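Local coordinates for response regulator receiver protein (Dyadobacter fermentans, PDB 4XLT), which probably acts as a phosphorylation-controlled switch in two-component signalling, taking up a phosphoryl group on an aspartate of its CheY-like receiver domain, at residues I7-S12 / T55-D60. Sequence-based numbering, arbitrary orientation.
Sequences IIVDDS and TVILLD
Thr55 opens the pairing with its methyl: CG2 lies 3.7 Å from CD1 of Ile7, while its hydroxyl turns back to the carbonyl of Pro53. Val56 contributes backbone, its O accepting from Ile7 N at 2.8 Å. Ile57 sits level with Ile7, and its CG1 packs against Ile7 CB on the face covered by helix 38-46. Leu58 makes two bonds: its N donates to Ile7 O (2.7 Å) and its O receives Val9 N (2.8 Å), the alternation expected of parallel strands, whose axes diverge by just 11°. Leu59 runs alongside Val9, pointing the same way; with CG anti to the backbone N (chi1 175°), its CD1 reaches Val9 CB at 3.7 Å. Asp60 N closes the series on Val9 O, and its carboxylate stacks on that of Asp10 with planes 13° apart. Asp10 OD2 and Asp60 OD1, 3.9 Å from each other, both form salt bridges to Lys115, which probably offsets their repulsion. Asp10 OD1 instead accepts Ser12 N in an Asx turn, and Asp11 OD1 comes within 3.5 Å of Asp60 OD2. Acidic side chains gathered at the C-terminal ends of adjacent central strands, around the predicted phosphoacceptor Asp60, mark the acidic pocket of a CheY-like receiver domain.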
loop_
_atom_site.group_PDB
_atom_site.type_symbol
_atom_site.label_atom_id
_atom_site.label_comp_id
_atom_site.label_asym_id
_atom_site.label_seq_id
_atom_site.Cartn_x
_atom_site.Cartn_y
_atom_site.Cartn_z
ATOM N N ILE A 7 1.092 8.532 18.306
ATOM C CA ILE A 7 2.081 7.644 18.889
ATOM C C ILE A 7 3.454 8.288 18.795
ATOM O O ILE A 7 3.932 8.588 17.703
ATOM C CB ILE A 7 2.093 6.279 18.183
ATOM C CG1 ILE A 7 0.729 5.599 18.327
ATOM C CG2 ILE A 7 3.204 5.398 18.740
ATOM C CD1 ILE A 7 0.605 4.302 17.565
ATOM N N ILE A 8 4.080 8.519 19.942
ATOM C CA ILE A 8 5.415 9.097 19.964
ATOM C C ILE A 8 6.433 8.028 20.336
ATOM O O ILE A 8 6.243 7.285 21.301
ATOM C CB ILE A 8 5.515 10.275 20.952
ATOM C CG1 ILE A 8 4.335 11.230 20.764
ATOM C CG2 ILE A 8 6.831 11.016 20.766
ATOM C CD1 ILE A 8 4.282 12.349 21.790
ATOM N N VAL A 9 7.502 7.945 19.550
ATOM C CA VAL A 9 8.579 6.990 19.789
ATOM C C VAL A 9 9.896 7.740 19.936
ATOM O O VAL A 9 10.445 8.238 18.953
ATOM C CB VAL A 9 8.697 5.959 18.646
ATOM C CG1 VAL A 9 9.707 4.879 19.010
ATOM C CG2 VAL A 9 7.342 5.344 18.338
ATOM N N ASP A 10 10.396 7.826 21.164
ATOM C CA ASP A 10 11.603 8.598 21.452
ATOM C C ASP A 10 12.370 7.983 22.624
ATOM O O ASP A 10 11.787 7.667 23.661
ATOM C CB ASP A 10 11.238 10.057 21.753
ATOM C CG ASP A 10 12.423 11.010 21.619
ATOM O OD1 ASP A 10 13.568 10.620 21.939
ATOM O OD2 ASP A 10 12.201 12.163 21.195
ATOM N N ASP A 11 13.679 7.816 22.456
ATOM C CA ASP A 11 14.512 7.242 23.510
ATOM C C ASP A 11 14.758 8.254 24.623
ATOM O O ASP A 11 15.126 7.884 25.740
ATOM C CB ASP A 11 15.845 6.755 22.943
ATOM C CG ASP A 11 16.694 7.887 22.401
ATOM O OD1 ASP A 11 16.128 8.809 21.778
ATOM O OD2 ASP A 11 17.927 7.857 22.603
ATOM N N SER A 12 14.564 9.533 24.311
ATOM C CA SER A 12 14.700 10.593 25.303
ATOM C C SER A 12 13.417 10.738 26.110
ATOM O O SER A 12 12.383 11.150 25.584
ATOM C CB SER A 12 15.051 11.922 24.636
ATOM O OG SER A 12 14.949 12.987 25.564
ATOM N N THR A 55 -4.016 7.455 12.622
ATOM C CA THR A 55 -2.928 7.467 13.588
ATOM C C THR A 55 -1.689 8.173 13.053
ATOM O O THR A 55 -1.218 7.884 11.954
ATOM C CB THR A 55 -2.553 6.032 14.010
ATOM O OG1 THR A 55 -3.684 5.406 14.631
ATOM C CG2 THR A 55 -1.383 6.044 14.981
ATOM N N VAL A 56 -1.172 9.108 13.841
ATOM C CA VAL A 56 0.079 9.777 13.525
ATOM C C VAL A 56 1.198 9.219 14.405
ATOM O O VAL A 56 1.050 9.127 15.621
ATOM C CB VAL A 56 -0.031 11.305 13.724
ATOM C CG1 VAL A 56 1.297 11.982 13.418
ATOM C CG2 VAL A 56 -1.134 11.873 12.850
ATOM N N ILE A 57 2.311 8.841 13.786
ATOM C CA ILE A 57 3.463 8.356 14.534
ATOM C C ILE A 57 4.640 9.319 14.416
ATOM O O ILE A 57 5.110 9.608 13.316
ATOM C CB ILE A 57 3.907 6.962 14.059
ATOM C CG1 ILE A 57 2.769 5.953 14.233
ATOM C CG2 ILE A 57 5.144 6.514 14.825
ATOM C CD1 ILE A 57 3.149 4.521 13.897
ATOM N N LEU A 58 5.105 9.814 15.558
ATOM C CA LEU A 58 6.273 10.684 15.601
ATOM C C LEU A 58 7.486 9.886 16.060
ATOM O O LEU A 58 7.571 9.465 17.213
ATOM C CB LEU A 58 6.030 11.875 16.525
ATOM C CG LEU A 58 4.767 12.691 16.247
ATOM C CD1 LEU A 58 4.701 13.896 17.172
ATOM C CD2 LEU A 58 4.699 13.121 14.787
ATOM N N LEU A 59 8.419 9.675 15.142
ATOM C CA LEU A 59 9.566 8.820 15.395
ATOM C C LEU A 59 10.855 9.631 15.465
ATOM O O LEU A 59 11.168 10.392 14.550
ATOM C CB LEU A 59 9.666 7.752 14.308
ATOM C CG LEU A 59 10.879 6.829 14.357
ATOM C CD1 LEU A 59 10.801 5.911 15.563
ATOM C CD2 LEU A 59 10.984 6.033 13.068
ATOM N N ASP A 60 11.601 9.474 16.553
ATOM C CA ASP A 60 12.856 10.199 16.700
ATOM C C ASP A 60 13.938 9.594 15.814
ATOM O O ASP A 60 14.022 8.376 15.659
ATOM C CB ASP A 60 13.317 10.212 18.157
ATOM C CG ASP A 60 14.677 10.862 18.328
ATOM O OD1 ASP A 60 14.768 12.103 18.221
ATOM O OD2 ASP A 60 15.658 10.128 18.566
#